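Inactive glucansucrase (Lactobacillus reuteri, PDB 5JBD) belongs to glycoside hydrolase family 70, a glucansucrase family built round a beta/alpha barrel of the TIM-barrel clan, and carries a bound calcium ion. Local coordinates at residues F280-A285 / I748-M753; S318-Y323 / N336-M341; M691-T696 / E705-T710. One frame throughout, in Å; residues are numbered along the deposited sequence.

Contact 1: residues F280-A285 / I748-M753. With CA (calcium ion), chain C; GOL (glycerol), chain H.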
loop_
_atom_site.group_PDB
_atom_site.type_symbol
_atom_site.label_atom_id
_atom_site.label_comp_id
_atom_site.label_asym_id
_atom_site.label_seq_id
_atom_site.Cartn_x
_atom_site.Cartn_y
_atom_site.Cartn_z
ATOM N N PHE A 280 -7.955 -3.620 13.401
ATOM C CA PHE A 280 -7.263 -3.447 12.122
ATOM C C PHE A 280 -7.555 -2.157 11.382
ATOM O O PHE A 280 -8.681 -1.631 11.406
ATOM C CB PHE A 280 -7.606 -4.607 11.193
ATOM C CG PHE A 280 -7.253 -5.944 11.760
ATOM C CD1 PHE A 280 -5.913 -6.309 11.912
ATOM C CD2 PHE A 280 -8.240 -6.840 12.155
ATOM C CE1 PHE A 280 -5.571 -7.543 12.438
ATOM C CE2 PHE A 280 -7.895 -8.081 12.682
ATOM C CZ PHE A 280 -6.566 -8.433 12.824
ATOM N N ARG A 281 -6.518 -1.652 10.719
ATOM C CA ARG A 281 -6.661 -0.727 9.617
ATOM C C ARG A 281 -6.582 -1.594 8.369
ATOM O O ARG A 281 -5.568 -2.252 8.145
ATOM C CB ARG A 281 -5.560 0.342 9.671
ATOM C CG ARG A 281 -5.617 1.401 8.589
ATOM C CD ARG A 281 -4.939 0.956 7.302
ATOM N NE ARG A 281 -4.721 2.045 6.347
ATOM C CZ ARG A 281 -4.143 1.893 5.152
ATOM N NH1 ARG A 281 -3.725 0.700 4.750
ATOM N NH2 ARG A 281 -3.956 2.943 4.366
ATOM N N VAL A 282 -7.642 -1.621 7.563
ATOM C CA VAL A 282 -7.734 -2.574 6.460
ATOM C C VAL A 282 -7.260 -1.948 5.145
ATOM O O VAL A 282 -7.954 -1.110 4.545
ATOM C CB VAL A 282 -9.153 -3.153 6.326
ATOM C CG1 VAL A 282 -9.191 -4.208 5.230
ATOM C CG2 VAL A 282 -9.608 -3.746 7.659
ATOM N N ASP A 283 -6.059 -2.342 4.717
ATOM C CA ASP A 283 -5.453 -1.807 3.497
ATOM C C ASP A 283 -6.201 -2.263 2.256
ATOM O O ASP A 283 -6.610 -3.434 2.159
ATOM C CB ASP A 283 -4.003 -2.286 3.387
ATOM C CG ASP A 283 -3.272 -1.685 2.193
ATOM O OD1 ASP A 283 -3.117 -0.440 2.139
ATOM O OD2 ASP A 283 -2.857 -2.468 1.325
ATOM N N ALA A 284 -6.406 -1.347 1.313
ATOM C CA ALA A 284 -6.980 -1.684 -0.009
ATOM C C ALA A 284 -8.345 -2.372 0.078
ATOM O O ALA A 284 -8.660 -3.312 -0.671
ATOM C CB ALA A 284 -5.981 -2.542 -0.804
ATOM N N ALA A 285 -9.169 -1.908 1.013
ATOM C CA ALA A 285 -10.491 -2.521 1.242
ATOM C C ALA A 285 -11.424 -2.418 0.041
ATOM O O ALA A 285 -12.373 -3.198 -0.032
ATOM C CB ALA A 285 -11.158 -1.928 2.463
ATOM N N ILE A 748 -3.456 -4.338 8.122
ATOM C CA ILE A 748 -3.538 -5.708 7.580
ATOM C C ILE A 748 -3.690 -5.593 6.070
ATOM O O ILE A 748 -4.477 -4.775 5.591
ATOM C CB ILE A 748 -4.644 -6.577 8.249
ATOM C CG1 ILE A 748 -4.542 -8.040 7.772
ATOM C CG2 ILE A 748 -6.058 -6.020 8.019
ATOM C CD1 ILE A 748 -5.455 -8.987 8.509
ATOM N N VAL A 749 -2.929 -6.414 5.338
ATOM C CA VAL A 749 -2.704 -6.214 3.904
ATOM C C VAL A 749 -3.035 -7.486 3.130
ATOM O O VAL A 749 -2.146 -8.296 2.851
ATOM C CB VAL A 749 -1.244 -5.804 3.628
ATOM C CG1 VAL A 749 -1.026 -5.486 2.144
ATOM C CG2 VAL A 749 -0.871 -4.605 4.492
ATOM N N MET A 750 -4.319 -7.649 2.786
ATOM C CA MET A 750 -4.802 -8.842 2.065
ATOM C C MET A 750 -4.713 -8.747 0.545
ATOM O O MET A 750 -4.909 -9.757 -0.129
ATOM C CB MET A 750 -6.245 -9.185 2.471
ATOM C CG MET A 750 -6.373 -9.727 3.890
ATOM S SD MET A 750 -8.072 -10.034 4.453
ATOM C CE MET A 750 -8.536 -8.380 5.010
ATOM N N ASN A 751 -4.405 -7.577 -0.015
ATOM C CA ASN A 751 -4.539 -7.426 -1.457
ATOM C C ASN A 751 -3.428 -8.110 -2.238
ATOM O O ASN A 751 -3.719 -8.763 -3.240
ATOM C CB ASN A 751 -4.608 -5.982 -1.901
ATOM C CG ASN A 751 -4.772 -5.856 -3.410
ATOM O OD1 ASN A 751 -5.808 -6.239 -3.985
ATOM N ND2 ASN A 751 -3.739 -5.345 -4.068
ATOM N N GLN A 752 -2.179 -7.890 -1.818
ATOM C CA GLN A 752 -1.015 -8.381 -2.568
ATOM C C GLN A 752 0.166 -8.792 -1.695
ATOM O O GLN A 752 0.306 -8.325 -0.568
ATOM C CB GLN A 752 -0.512 -7.334 -3.575
ATOM C CG GLN A 752 0.390 -6.236 -2.997
ATOM C CD GLN A 752 -0.359 -5.178 -2.186
ATOM O OE1 GLN A 752 -1.472 -4.800 -2.525
ATOM N NE2 GLN A 752 0.268 -4.688 -1.125
ATOM N N MET A 753 1.002 -9.656 -2.270
ATOM C CA MET A 753 2.357 -9.914 -1.781
ATOM C C MET A 753 3.328 -9.570 -2.906
ATOM O O MET A 753 2.960 -9.601 -4.088
ATOM C CB MET A 753 2.488 -11.373 -1.335
ATOM C CG MET A 753 1.551 -11.736 -0.184
ATOM S SD MET A 753 1.846 -13.372 0.533
ATOM C CE MET A 753 3.419 -13.110 1.327
HETATM CA CA CA C . -7.081 -7.460 -5.417
HETATM C C1 GOL H . -2.131 0.672 -1.752
HETATM O O1 GOL H . -3.109 0.351 -0.742
HETATM C C2 GOL H . -0.720 0.242 -1.342
HETATM O O2 GOL H . -0.498 0.556 0.045
HETATM C C3 GOL H . -0.510 -1.254 -1.577
HETATM O O3 GOL H . -0.974 -2.003 -0.443
HETATM O O HOH W 1 -4.360 -4.943 1.257
HETATM O O HOH W 2 -6.307 -5.870 3.682
HETATM O O HOH W 3 -6.559 -9.139 -3.770
#

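Contact 2: residues S318-Y323 / N336-M341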
loop_
_atom_site.group_PDB
_atom_site.type_symbol
_atom_site.label_atom_id
_atom_site.label_comp_id
_atom_site.label_asym_id
_atom_site.label_seq_id
_atom_site.Cartn_x
_atom_site.Cartn_y
_atom_site.Cartn_z
ATOM N N SER A 318 -11.948 -0.879 14.217
ATOM C CA SER A 318 -11.385 -1.238 12.928
ATOM C C SER A 318 -11.910 -0.294 11.845
ATOM O O SER A 318 -13.054 0.171 11.913
ATOM C CB SER A 318 -11.685 -2.714 12.599
ATOM O OG SER A 318 -11.075 -3.583 13.564
ATOM N N TYR A 319 -11.076 -0.021 10.846
ATOM C CA TYR A 319 -11.354 1.029 9.864
ATOM C C TYR A 319 -10.738 0.705 8.513
ATOM O O TYR A 319 -9.563 0.266 8.445
ATOM C CB TYR A 319 -10.894 2.412 10.377
ATOM C CG TYR A 319 -9.608 2.467 11.205
ATOM C CD1 TYR A 319 -9.625 2.205 12.581
ATOM C CD2 TYR A 319 -8.396 2.876 10.639
ATOM C CE1 TYR A 319 -8.465 2.270 13.354
ATOM C CE2 TYR A 319 -7.234 2.949 11.406
ATOM C CZ TYR A 319 -7.275 2.650 12.769
ATOM O OH TYR A 319 -6.128 2.737 13.549
ATOM N N ASN A 320 -11.524 0.911 7.451
ATOM C CA ASN A 320 -11.175 0.466 6.097
ATOM C C ASN A 320 -10.636 1.592 5.265
ATOM O O ASN A 320 -11.277 2.627 5.162
ATOM C CB ASN A 320 -12.404 -0.113 5.376
ATOM C CG ASN A 320 -12.896 -1.412 5.988
ATOM O OD1 ASN A 320 -12.242 -1.985 6.853
ATOM N ND2 ASN A 320 -14.075 -1.864 5.561
ATOM N N GLU A 321 -9.480 1.378 4.629
ATOM C CA GLU A 321 -8.916 2.370 3.724
ATOM C C GLU A 321 -9.609 2.277 2.388
ATOM O O GLU A 321 -9.632 1.224 1.777
ATOM C CB GLU A 321 -7.429 2.157 3.492
ATOM C CG GLU A 321 -6.796 3.197 2.555
ATOM C CD GLU A 321 -5.907 2.626 1.471
ATOM O OE1 GLU A 321 -5.799 1.389 1.317
ATOM O OE2 GLU A 321 -5.289 3.425 0.761
ATOM N N GLY A 322 -10.139 3.400 1.918
ATOM C CA GLY A 322 -10.688 3.461 0.568
ATOM C C GLY A 322 -11.073 4.857 0.125
ATOM O O GLY A 322 -11.352 5.711 0.952
ATOM N N TYR A 323 -11.079 5.059 -1.191
ATOM C CA TYR A 323 -11.334 6.343 -1.834
ATOM C C TYR A 323 -12.640 6.312 -2.675
ATOM O O TYR A 323 -12.912 7.243 -3.439
ATOM C CB TYR A 323 -10.114 6.743 -2.688
ATOM C CG TYR A 323 -8.884 7.071 -1.844
ATOM C CD1 TYR A 323 -7.989 6.075 -1.458
ATOM C CD2 TYR A 323 -8.625 8.375 -1.415
ATOM C CE1 TYR A 323 -6.865 6.373 -0.680
ATOM C CE2 TYR A 323 -7.506 8.679 -0.636
ATOM C CZ TYR A 323 -6.636 7.670 -0.261
ATOM O OH TYR A 323 -5.531 7.963 0.523
ATOM N N ASN A 336 -22.218 -1.861 9.614
ATOM C CA ASN A 336 -20.993 -1.128 9.931
ATOM C C ASN A 336 -19.973 -1.937 10.751
ATOM O O ASN A 336 -19.625 -1.564 11.864
ATOM C CB ASN A 336 -21.344 0.202 10.615
ATOM C CG ASN A 336 -22.335 1.019 9.812
ATOM O OD1 ASN A 336 -23.516 1.059 10.143
ATOM N ND2 ASN A 336 -21.876 1.616 8.711
ATOM N N PRO A 337 -19.492 -3.061 10.198
ATOM C CA PRO A 337 -18.453 -3.849 10.868
ATOM C C PRO A 337 -17.075 -3.151 10.960
ATOM O O PRO A 337 -16.276 -3.478 11.852
ATOM C CB PRO A 337 -18.384 -5.111 10.021
ATOM C CG PRO A 337 -18.796 -4.667 8.665
ATOM C CD PRO A 337 -19.870 -3.642 8.902
ATOM N N GLN A 338 -16.814 -2.209 10.057
ATOM C CA GLN A 338 -15.636 -1.314 10.115
ATOM C C GLN A 338 -16.057 0.114 9.791
ATOM O O GLN A 338 -17.117 0.323 9.211
ATOM C CB GLN A 338 -14.593 -1.751 9.090
ATOM C CG GLN A 338 -14.084 -3.180 9.280
ATOM C CD GLN A 338 -14.830 -4.218 8.469
ATOM O OE1 GLN A 338 -15.312 -3.946 7.353
ATOM N NE2 GLN A 338 -14.880 -5.448 9.000
ATOM N N LEU A 339 -15.214 1.084 10.134
ATOM C CA LEU A 339 -15.436 2.477 9.745
ATOM C C LEU A 339 -15.163 2.717 8.260
ATOM O O LEU A 339 -14.223 2.155 7.687
ATOM C CB LEU A 339 -14.555 3.429 10.543
ATOM C CG LEU A 339 -14.614 3.339 12.066
ATOM C CD1 LEU A 339 -13.786 4.464 12.675
ATOM C CD2 LEU A 339 -16.052 3.385 12.553
ATOM N N TYR A 340 -15.999 3.555 7.664
ATOM C CA TYR A 340 -15.836 4.059 6.293
ATOM C C TYR A 340 -14.797 5.200 6.270
ATOM O O TYR A 340 -14.837 6.079 7.132
ATOM C CB TYR A 340 -17.212 4.573 5.751
ATOM C CG TYR A 340 -17.069 5.460 4.548
ATOM C CD1 TYR A 340 -16.728 4.924 3.319
ATOM C CD2 TYR A 340 -17.249 6.849 4.634
ATOM C CE1 TYR A 340 -16.535 5.734 2.209
ATOM C CE2 TYR A 340 -17.081 7.665 3.521
ATOM C CZ TYR A 340 -16.706 7.102 2.313
ATOM O OH TYR A 340 -16.498 7.892 1.198
ATOM N N MET A 341 -13.896 5.227 5.282
ATOM C CA MET A 341 -12.923 6.346 5.162
ATOM C C MET A 341 -13.522 7.510 4.373
ATOM O O MET A 341 -13.795 7.388 3.177
ATOM C CB MET A 341 -11.611 5.893 4.496
ATOM C CG MET A 341 -10.490 6.918 4.605
ATOM S SD MET A 341 -8.844 6.295 4.193
ATOM C CE MET A 341 -8.648 6.881 2.512
HETATM O O HOH W 4 -13.729 3.009 3.309
HETATM O O HOH W 5 -13.777 7.112 0.348
#

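Contact 3: residues M691-T696 / E705-T710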
loop_
_atom_site.group_PDB
_atom_site.type_symbol
_atom_site.label_atom_id
_atom_site.label_comp_id
_atom_site.label_asym_id
_atom_site.label_seq_id
_atom_site.Cartn_x
_atom_site.Cartn_y
_atom_site.Cartn_z
ATOM N N MET A 691 -0.496 1.288 13.637
ATOM C CA MET A 691 0.883 0.854 13.400
ATOM C C MET A 691 1.083 0.422 11.953
ATOM O O MET A 691 0.217 -0.214 11.346
ATOM C CB MET A 691 1.264 -0.280 14.350
ATOM C CG MET A 691 1.106 0.115 15.808
ATOM S SD MET A 691 2.173 -0.720 16.999
ATOM C CE MET A 691 3.733 0.012 16.514
ATOM N N ALA A 692 2.250 0.770 11.423
ATOM C CA ALA A 692 2.643 0.408 10.072
ATOM C C ALA A 692 2.518 -1.090 9.834
ATOM O O ALA A 692 2.637 -1.874 10.779
ATOM C CB ALA A 692 4.081 0.851 9.816
ATOM N N PRO A 693 2.298 -1.497 8.572
ATOM C CA PRO A 693 2.353 -2.927 8.291
ATOM C C PRO A 693 3.732 -3.458 8.708
ATOM O O PRO A 693 4.762 -2.954 8.251
ATOM C CB PRO A 693 2.173 -2.995 6.764
ATOM C CG PRO A 693 2.646 -1.666 6.278
ATOM C CD PRO A 693 2.175 -0.712 7.330
ATOM N N ALA A 694 3.737 -4.447 9.599
ATOM C CA ALA A 694 4.935 -4.814 10.337
ATOM C C ALA A 694 5.697 -5.987 9.706
ATOM O O ALA A 694 6.712 -6.415 10.239
ATOM C CB ALA A 694 4.549 -5.134 11.772
ATOM N N TYR A 695 5.249 -6.432 8.536
ATOM C CA TYR A 695 5.680 -7.680 7.896
ATOM C C TYR A 695 7.088 -7.491 7.342
ATOM O O TYR A 695 7.534 -6.353 7.133
ATOM C CB TYR A 695 4.673 -8.078 6.789
ATOM C CG TYR A 695 3.251 -7.803 7.243
ATOM C CD1 TYR A 695 2.693 -8.535 8.290
ATOM C CD2 TYR A 695 2.517 -6.735 6.726
ATOM C CE1 TYR A 695 1.433 -8.252 8.768
ATOM C CE2 TYR A 695 1.253 -6.453 7.207
ATOM C CZ TYR A 695 0.723 -7.212 8.238
ATOM O OH TYR A 695 -0.540 -6.952 8.731
ATOM N N THR A 696 7.795 -8.607 7.143
ATOM C CA THR A 696 9.153 -8.580 6.591
ATOM C C THR A 696 9.132 -7.964 5.201
ATOM O O THR A 696 8.471 -8.484 4.316
ATOM C CB THR A 696 9.747 -10.003 6.478
ATOM O OG1 THR A 696 9.736 -10.620 7.768
ATOM C CG2 THR A 696 11.199 -9.958 5.938
ATOM N N GLU A 705 8.585 -0.313 3.564
ATOM C CA GLU A 705 7.581 0.110 4.555
ATOM C C GLU A 705 6.715 -1.020 5.097
ATOM O O GLU A 705 6.091 -0.843 6.145
ATOM C CB GLU A 705 6.661 1.220 3.991
ATOM C CG GLU A 705 5.503 0.768 3.094
ATOM C CD GLU A 705 5.940 0.077 1.809
ATOM O OE1 GLU A 705 7.050 0.348 1.310
ATOM O OE2 GLU A 705 5.204 -0.785 1.310
ATOM N N GLY A 706 6.631 -2.135 4.367
ATOM C CA GLY A 706 5.854 -3.291 4.801
ATOM C C GLY A 706 4.635 -3.695 3.983
ATOM O O GLY A 706 4.125 -4.794 4.186
ATOM N N TYR A 707 4.149 -2.841 3.076
ATOM C CA TYR A 707 3.082 -3.247 2.147
ATOM C C TYR A 707 3.587 -4.197 1.059
ATOM O O TYR A 707 2.820 -5.038 0.562
ATOM C CB TYR A 707 2.388 -2.053 1.475
ATOM C CG TYR A 707 1.655 -1.102 2.404
ATOM C CD1 TYR A 707 0.517 -1.521 3.103
ATOM C CD2 TYR A 707 2.058 0.222 2.544
ATOM C CE1 TYR A 707 -0.171 -0.646 3.942
ATOM C CE2 TYR A 707 1.362 1.104 3.374
ATOM C CZ TYR A 707 0.244 0.658 4.073
ATOM O OH TYR A 707 -0.472 1.531 4.891
ATOM N N SER A 708 4.856 -4.053 0.679
ATOM C CA SER A 708 5.517 -5.009 -0.218
ATOM C C SER A 708 6.251 -6.000 0.673
ATOM O O SER A 708 7.382 -5.723 1.110
ATOM C CB SER A 708 6.497 -4.293 -1.146
ATOM O OG SER A 708 5.790 -3.498 -2.076
ATOM N N MET A 709 5.593 -7.125 0.973
ATOM C CA MET A 709 6.096 -8.071 1.975
ATOM C C MET A 709 6.261 -9.472 1.400
ATOM O O MET A 709 5.519 -9.882 0.511
ATOM C CB MET A 709 5.223 -8.073 3.252
ATOM C CG MET A 709 4.008 -9.010 3.278
ATOM S SD MET A 709 2.893 -8.720 1.902
ATOM C CE MET A 709 1.830 -7.472 2.651
ATOM N N THR A 710 7.267 -10.175 1.924
ATOM C CA THR A 710 7.594 -11.541 1.550
ATOM C C THR A 710 7.137 -12.565 2.584
ATOM O O THR A 710 7.145 -13.758 2.286
ATOM C CB THR A 710 9.127 -11.693 1.373
ATOM O OG1 THR A 710 9.799 -11.322 2.592
ATOM C CG2 THR A 710 9.624 -10.794 0.250
#

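Contact 1: residues F280-A285 / I748-M753
D283 sets its CB against I748 O and its carboxylate beside V749. That CB sits 3.4 Å from I748 O and brushes V749 CG2; CG, anti to the backbone N (chi1 -176°), then carries the carboxylate along the valine. OD1 takes R281 NH1 through its anti lone pair at 2.9 Å, a salt bridge whose guanidinium has D747 as a second carboxylate partner, and also accepts glycerol O1. OD2 rests on V749 CG1 and accepts glycerol O3 at 2.6 Å; Q752 NE2 donates to that same hydroxyl oxygen. Behind the carboxylate the backbones pair in parallel about V282: I748 N donates to R281 O and D283 N to I748 O, both at 3.0 Å. I748 CG2 packs on F280 CB at 3.8 Å while its CD1 lies over one face of the ring, toward the rim. Farther along, N751 OD1 binds calcium at 2.3 Å with D243 OD1, the backbone O of E237 and N287, and a water; N751 ND2 donates to Q752 OE1. Strands 279-282 and 743-748 are parallel neighbours in the barrel, and these polar groups gather at their C-terminal ends, where the loops of a TIM-type barrel form its pocket.

Contact 2: residues S318-Y323 / N336-M341
M341 lays its methyl group over one face of the Y323 ring. CE stands 3.7 Å from the ring centroid, 19° off the normal and shifted toward the rim at CZ, a CH-pi contact; SD lies farther above the same face, which makes the pair a long Met-aromatic contact. The side chain leaves the backbone with CG anti to N (chi1 -168°) and stays extended through chi2, which runs SD beside E321 CG; the bend at chi3 then turns CE past G322 O, 3.3 Å away, to the ring. The hydroxyl beyond CZ is hydrogen-bonded to Q394 and N391, and the E321 carboxylate turns to A284 N.

At the opposite end of the contact two buried amides meet with their planes 32° apart. N320 ND2 donates to Q338 OE1 at 3.0 Å, approaching tilted from the carbonyl plane. N320 OD1 has no polar partner in the model and instead abuts CB and CG of Q338, each 3.3 Å away; Q338 NE2 is taken up by L293 O.

Between these ends the backbones meet at a single bridge, Y319 with L339. L339 N donates to S318 O at 2.9 Å and L339 O accepts N320 N at 3.0 Å, while the two CB atoms touch alongside. Beyond it the chains spread, and water fills in: one molecule links N320 O to M341 N, another joins G322 O, M341 O and Y340 OH. Helix 326-333 connects the two strands in a beta-alpha-beta crossover. Strands 319-320 and 340-341 bound the row of eight parallel strands, and the bridge between them closes that row into a (beta/alpha)8 barrel.

Contact 3: residues M691-T696 / E705-T710
P693 and Y707 make the CH-pi contact: the proline CG stands almost over the centre of the phenol ring, 3.8 Å from its centroid and 10° off the normal, while CD leans toward CZ. Y707 OH is hydrogen-bonded to D747 OD2.

Apolar packing continues with Y695 and M709, which lie side by side and point the same way, CB to CB 3.6 Å. M709 CG sits between the backbone N and the carbonyl carbon (chi1 87°), and the chain then bends twice, bringing CE obliquely toward the tyrosine ring at CD2. Y695 OH reaches D747 O, so both tyrosines are tied to D747, near the end of strand 743-748. All this belongs to the long connection between strand 688-691 and helix 727-739, which includes the short strand 696-697, at the C-terminal side of the barrel, folded back on itself so that 705-710 lies against 691-696.

Among the polar contacts one hydrogen bond crosses: T710 N to T696 O, 3.2 Å and nearly straight in line with the carbonyl. The same oxygen takes a CA-H...O contact from M709 CA. G706 CA lies 3.6 Å from P693 O, where a side chain would clash with that oxygen, and the positive phi (115°) likewise suits glycine; the carbonyl oxygen of G706 has no polar partner and lies in the plane of the Y695 ring, at the edge, 3.6 Å from CD2. Within the turn, E705 OE2 weakly accepts Y707 N at 2.9 Å and S708 N at 3.3 Å.

How the contacts relate
From the N terminus, 280-285 comes first, opening a loop of more than 460 residues that contact 1 closes at 748-753. Inside it contact 2 closes a short loop around helix 326-333, and contact 3, later in the chain, closes another of eight residues; the two inner contacts follow in series and none cross. Contacts 1 and 2 share the barrel wall, since strand 319-320 neighbours strand 279-282, with V282 N meeting Y319 O. Contact 3 brings the loop after strand 688-691 against contact 1, with Q752 NE2 reaching Y707 O. Contacts 2 and 3 do not touch, their nearest atoms being about 6 Å apart.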